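Local coordinates for glycoside Hydrolase Family 43_12 (Metagenome, PDB 7JVH), which is a glycoside hydrolase of family GH43, subfamily 12, and probably cleaves xylose- or arabinose-containing plant polysaccharides or their oligosaccharides, at residues 165-177 with 182-194. Sequence-based numbering, arbitrary orientation.
Sequences FNLHFGGIDPSLF and GKAYLVHNDAPEK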
loop_
_atom_site.group_PDB
_atom_site.type_symbol
_atom_site.label_atom_id
_atom_site.label_comp_id
_atom_site.label_asym_id
_atom_site.label_seq_id
_atom_site.Cartn_x
_atom_site.Cartn_y
_atom_site.Cartn_z
ATOM N N PHE A 165 16.903 2.251 -13.493
ATOM C CA PHE A 165 17.973 1.463 -14.077
ATOM C C PHE A 165 17.385 0.064 -14.159
ATOM O O PHE A 165 17.025 -0.518 -13.137
ATOM C CB PHE A 165 19.216 1.452 -13.170
ATOM C CG PHE A 165 19.954 2.755 -13.136
ATOM C CD1 PHE A 165 19.603 3.745 -12.221
ATOM C CD2 PHE A 165 20.995 3.002 -14.017
ATOM C CE1 PHE A 165 20.295 4.954 -12.190
ATOM C CE2 PHE A 165 21.675 4.209 -13.993
ATOM C CZ PHE A 165 21.328 5.183 -13.083
ATOM N N ASN A 166 17.261 -0.476 -15.372
ATOM C CA ASN A 166 16.704 -1.824 -15.578
ATOM C C ASN A 166 17.754 -2.854 -15.158
ATOM O O ASN A 166 18.899 -2.789 -15.613
ATOM C CB ASN A 166 16.288 -2.033 -17.042
ATOM C CG ASN A 166 14.892 -1.489 -17.362
ATOM O OD1 ASN A 166 13.974 -1.667 -16.568
ATOM N ND2 ASN A 166 14.730 -0.796 -18.498
ATOM N N LEU A 167 17.358 -3.789 -14.287
ATOM C CA LEU A 167 18.249 -4.831 -13.786
ATOM C C LEU A 167 17.923 -6.188 -14.413
ATOM O O LEU A 167 16.759 -6.555 -14.577
ATOM C CB LEU A 167 18.161 -4.912 -12.264
ATOM C CG LEU A 167 18.285 -3.568 -11.537
ATOM C CD1 LEU A 167 17.938 -3.733 -10.070
ATOM C CD2 LEU A 167 19.675 -2.972 -11.702
ATOM N N HIS A 168 18.979 -6.946 -14.731
ATOM C CA HIS A 168 18.897 -8.132 -15.587
ATOM C C HIS A 168 18.835 -9.443 -14.795
ATOM O O HIS A 168 19.717 -10.300 -14.920
ATOM C CB HIS A 168 20.080 -8.152 -16.560
ATOM C CG HIS A 168 20.134 -6.964 -17.473
ATOM N ND1 HIS A 168 21.294 -6.549 -18.091
ATOM C CD2 HIS A 168 19.167 -6.105 -17.875
ATOM C CE1 HIS A 168 21.042 -5.491 -18.837
ATOM N NE2 HIS A 168 19.757 -5.200 -18.724
ATOM N N PHE A 169 17.755 -9.611 -14.019
ATOM C CA PHE A 169 17.459 -10.864 -13.331
ATOM C C PHE A 169 15.954 -10.953 -13.140
ATOM O O PHE A 169 15.279 -9.929 -13.126
ATOM C CB PHE A 169 18.208 -10.943 -12.002
ATOM C CG PHE A 169 17.917 -9.786 -11.071
ATOM C CD1 PHE A 169 16.876 -9.860 -10.161
ATOM C CD2 PHE A 169 18.692 -8.634 -11.097
ATOM C CE1 PHE A 169 16.607 -8.808 -9.289
ATOM C CE2 PHE A 169 18.419 -7.581 -10.243
ATOM C CZ PHE A 169 17.383 -7.668 -9.336
ATOM N N GLY A 170 15.449 -12.182 -13.011
ATOM C CA GLY A 170 14.037 -12.435 -12.817
ATOM C C GLY A 170 13.644 -12.505 -11.353
ATOM O O GLY A 170 14.433 -12.199 -10.478
ATOM N N GLY A 171 12.407 -12.926 -11.096
ATOM C CA GLY A 171 11.867 -13.052 -9.758
ATOM C C GLY A 171 11.507 -11.695 -9.182
ATOM O O GLY A 171 11.496 -10.665 -9.896
ATOM N N ILE A 172 11.235 -11.687 -7.869
ATOM C CA ILE A 172 10.794 -10.475 -7.157
ATOM C C ILE A 172 11.584 -10.232 -5.875
ATOM O O ILE A 172 12.469 -11.019 -5.507
ATOM C CB ILE A 172 9.299 -10.587 -6.808
ATOM C CG1 ILE A 172 9.050 -11.747 -5.826
ATOM C CG2 ILE A 172 8.480 -10.766 -8.093
ATOM C CD1 ILE A 172 7.594 -11.925 -5.475
ATOM N N ASP A 173 11.249 -9.128 -5.203
ATOM C CA ASP A 173 11.781 -8.746 -3.897
ATOM C C ASP A 173 13.284 -8.515 -3.944
ATOM O O ASP A 173 14.024 -9.059 -3.127
ATOM C CB ASP A 173 11.386 -9.762 -2.833
ATOM C CG ASP A 173 9.883 -9.855 -2.664
ATOM O OD1 ASP A 173 9.151 -9.155 -3.409
ATOM O OD2 ASP A 173 9.428 -10.646 -1.795
ATOM N N PRO A 174 13.776 -7.680 -4.882
ATOM C CA PRO A 174 15.185 -7.285 -4.886
ATOM C C PRO A 174 15.557 -6.478 -3.638
ATOM O O PRO A 174 14.716 -5.795 -3.064
ATOM C CB PRO A 174 15.274 -6.388 -6.123
ATOM C CG PRO A 174 13.882 -5.891 -6.337
ATOM C CD PRO A 174 12.993 -7.026 -5.939
ATOM N N SER A 175 16.827 -6.556 -3.240
ATOM C CA SER A 175 17.332 -5.830 -2.078
ATOM C C SER A 175 18.854 -5.802 -2.132
ATOM O O SER A 175 19.497 -6.830 -2.280
ATOM C CB SER A 175 16.823 -6.500 -0.795
ATOM O OG SER A 175 17.201 -5.826 0.366
ATOM N N LEU A 176 19.421 -4.602 -2.020
ATOM C CA LEU A 176 20.855 -4.381 -2.079
ATOM C C LEU A 176 21.466 -4.380 -0.679
ATOM O O LEU A 176 20.782 -4.097 0.309
ATOM C CB LEU A 176 21.155 -3.049 -2.751
ATOM C CG LEU A 176 20.605 -2.846 -4.152
ATOM C CD1 LEU A 176 20.537 -1.363 -4.487
ATOM C CD2 LEU A 176 21.443 -3.603 -5.163
ATOM N N PHE A 177 22.759 -4.720 -0.616
ATOM C CA PHE A 177 23.554 -4.658 0.599
ATOM C C PHE A 177 24.962 -4.203 0.239
ATOM O O PHE A 177 25.555 -4.708 -0.723
ATOM C CB PHE A 177 23.606 -6.024 1.287
ATOM C CG PHE A 177 24.709 -6.150 2.296
ATOM C CD1 PHE A 177 24.562 -5.648 3.580
ATOM C CD2 PHE A 177 25.918 -6.761 1.948
ATOM C CE1 PHE A 177 25.595 -5.752 4.494
ATOM C CE2 PHE A 177 26.953 -6.868 2.864
ATOM C CZ PHE A 177 26.789 -6.370 4.144
ATOM N N GLY A 182 33.992 -2.178 -0.124
ATOM C CA GLY A 182 33.651 -1.561 -1.392
ATOM C C GLY A 182 32.830 -2.433 -2.325
ATOM O O GLY A 182 32.354 -1.954 -3.355
ATOM N N LYS A 183 32.609 -3.696 -1.950
ATOM C CA LYS A 183 31.776 -4.592 -2.728
ATOM C C LYS A 183 30.305 -4.433 -2.366
ATOM O O LYS A 183 29.952 -4.267 -1.195
ATOM C CB LYS A 183 32.237 -6.038 -2.542
ATOM C CG LYS A 183 33.626 -6.274 -3.107
ATOM C CD LYS A 183 34.018 -7.739 -2.972
ATOM C CE LYS A 183 35.391 -8.062 -3.542
ATOM N NZ LYS A 183 35.314 -8.220 -5.017
ATOM N N ALA A 184 29.454 -4.472 -3.393
ATOM C CA ALA A 184 28.013 -4.390 -3.247
ATOM C C ALA A 184 27.372 -5.669 -3.751
ATOM O O ALA A 184 27.882 -6.317 -4.660
ATOM C CB ALA A 184 27.490 -3.200 -4.019
ATOM N N TYR A 185 26.240 -6.025 -3.145
ATOM C CA TYR A 185 25.524 -7.247 -3.480
ATOM C C TYR A 185 24.039 -6.977 -3.640
ATOM O O TYR A 185 23.529 -5.929 -3.248
ATOM C CB TYR A 185 25.788 -8.314 -2.423
ATOM C CG TYR A 185 27.264 -8.589 -2.262
ATOM C CD1 TYR A 185 27.926 -9.455 -3.125
ATOM C CD2 TYR A 185 28.012 -7.952 -1.264
ATOM C CE1 TYR A 185 29.282 -9.701 -2.995
ATOM C CE2 TYR A 185 29.367 -8.191 -1.125
ATOM C CZ TYR A 185 29.998 -9.065 -1.996
ATOM O OH TYR A 185 31.342 -9.300 -1.858
ATOM N N LEU A 186 23.357 -7.938 -4.257
ATOM C CA LEU A 186 21.938 -7.845 -4.507
ATOM C C LEU A 186 21.355 -9.218 -4.295
ATOM O O LEU A 186 21.835 -10.194 -4.866
ATOM C CB LEU A 186 21.698 -7.384 -5.937
ATOM C CG LEU A 186 20.244 -7.146 -6.341
ATOM C CD1 LEU A 186 20.199 -6.215 -7.538
ATOM C CD2 LEU A 186 19.487 -8.454 -6.610
ATOM N N VAL A 187 20.326 -9.294 -3.454
ATOM C CA VAL A 187 19.647 -10.540 -3.172
ATOM C C VAL A 187 18.204 -10.416 -3.639
ATOM O O VAL A 187 17.612 -9.321 -3.616
ATOM C CB VAL A 187 19.735 -10.908 -1.675
ATOM C CG1 VAL A 187 18.858 -9.980 -0.824
ATOM C CG2 VAL A 187 19.438 -12.382 -1.491
ATOM N N HIS A 188 17.638 -11.534 -4.095
ATOM C CA HIS A 188 16.262 -11.545 -4.554
ATOM C C HIS A 188 15.695 -12.944 -4.513
ATOM O O HIS A 188 16.439 -13.915 -4.339
ATOM C CB HIS A 188 16.154 -10.925 -5.956
ATOM C CG HIS A 188 16.681 -11.804 -7.053
ATOM N ND1 HIS A 188 15.861 -12.565 -7.852
ATOM C CD2 HIS A 188 17.943 -12.015 -7.502
ATOM C CE1 HIS A 188 16.597 -13.222 -8.738
ATOM N NE2 HIS A 188 17.862 -12.908 -8.544
ATOM N N ASN A 189 14.357 -13.016 -4.612
ATOM C CA ASN A 189 13.624 -14.269 -4.766
ATOM C C ASN A 189 13.694 -14.660 -6.246
ATOM O O ASN A 189 13.763 -13.793 -7.110
ATOM C CB ASN A 189 12.186 -14.092 -4.231
ATOM C CG ASN A 189 11.156 -14.994 -4.912
ATOM O OD1 ASN A 189 10.845 -14.808 -6.087
ATOM N ND2 ASN A 189 10.581 -15.932 -4.157
ATOM N N ASP A 190 13.710 -15.967 -6.515
ATOM C CA ASP A 190 13.712 -16.488 -7.877
ATOM C C ASP A 190 13.020 -17.846 -7.908
ATOM O O ASP A 190 12.693 -18.404 -6.863
ATOM C CB ASP A 190 15.149 -16.614 -8.419
ATOM C CG ASP A 190 15.230 -16.479 -9.954
ATOM O OD1 ASP A 190 14.171 -16.458 -10.637
ATOM O OD2 ASP A 190 16.358 -16.392 -10.482
ATOM N N ALA A 191 12.785 -18.362 -9.118
ATOM C CA ALA A 191 12.243 -19.703 -9.301
ATOM C C ALA A 191 13.410 -20.670 -9.432
ATOM O O ALA A 191 14.456 -20.286 -9.953
ATOM C CB ALA A 191 11.339 -19.761 -10.524
ATOM N N PRO A 192 13.293 -21.913 -8.917
ATOM C CA PRO A 192 14.391 -22.880 -9.012
ATOM C C PRO A 192 14.430 -23.504 -10.390
ATOM O O PRO A 192 13.405 -23.580 -11.043
ATOM C CB PRO A 192 14.000 -23.940 -7.980
ATOM C CG PRO A 192 12.509 -23.905 -7.988
ATOM C CD PRO A 192 12.110 -22.459 -8.230
ATOM N N GLU A 193 15.617 -23.940 -10.817
ATOM C CA GLU A 193 15.791 -24.685 -12.082
ATOM C C GLU A 193 14.924 -25.942 -12.063
ATOM O O GLU A 193 14.177 -26.204 -13.012
ATOM C CB GLU A 193 17.243 -25.087 -12.292
ATOM C CG GLU A 193 18.205 -23.968 -12.669
ATOM C CD GLU A 193 17.875 -23.326 -14.008
ATOM O OE1 GLU A 193 16.727 -22.846 -14.123
ATOM O OE2 GLU A 193 18.753 -23.285 -14.934
ATOM N N LYS A 194 15.002 -26.677 -10.944
ATOM C CA LYS A 194 14.307 -27.957 -10.736
ATOM C C LYS A 194 13.281 -27.884 -9.601
ATOM O O LYS A 194 13.581 -28.295 -8.488
ATOM C CB LYS A 194 15.344 -29.075 -10.458
ATOM C CG LYS A 194 14.777 -30.493 -10.443
ATOM C CD LYS A 194 15.661 -31.491 -9.691
ATOM C CE LYS A 194 14.881 -32.757 -9.349
ATOM N NZ LYS A 194 15.328 -33.436 -8.097
#
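S175 and V187 form the first of two antiparallel hydrogen-bonded pairs joining strand 175-177 to strand 184-190. V187 N meets S175 O almost straight (2.9 Å, 175° at the hydrogen), whereas the return bond from S175 N to V187 O is weak. F177 and Y185 bond in both directions, and the non-hydrogen-bonded pair L176 and L186 lies between. Beyond D173, N189 N reaches I172 O at 2.9 Å, so the backbones stay joined outside the regular pairing.

Apolar contacts occupy both faces of the hairpin. L186, its CG anti to the backbone N (chi1 -176°), sends CD1 to F169 CE2 at 3.5 Å, and the same methyl meets L176 CD2 at 3.7 Å. On the other face, F177 and Y185 run side by side, Y185 CD2 touching the edge of the F177 ring.

F169, from the loop 167-174, lies over H188. Its CD1 stands 3.4 Å above the centre of the imidazole, with the two ring planes inclined at 38°. The rotation of the H188 ring is set by its NE2, which bonds W207 NE1 on the neighbouring strand 203-210, and by F169 over one face. With an alanine here, the space beneath F169 would probably be left unfilled and W207 NE1 without this partner.

Among the other polar groups, N189 binds I238 O and R202, and D173 OD1 bonds a glycerol, probably from the crystallisation liquor. S175 OG bonds H242 and D173 OD2 bonds G240 N, tying strand 175-178, the edge strand of its four-stranded antiparallel sheet, and the turn before it to strand 239-246 of the next sheet. This is consistent with the innermost strands of adjoining blades in the five-bladed beta-propeller of GH43 enzymes.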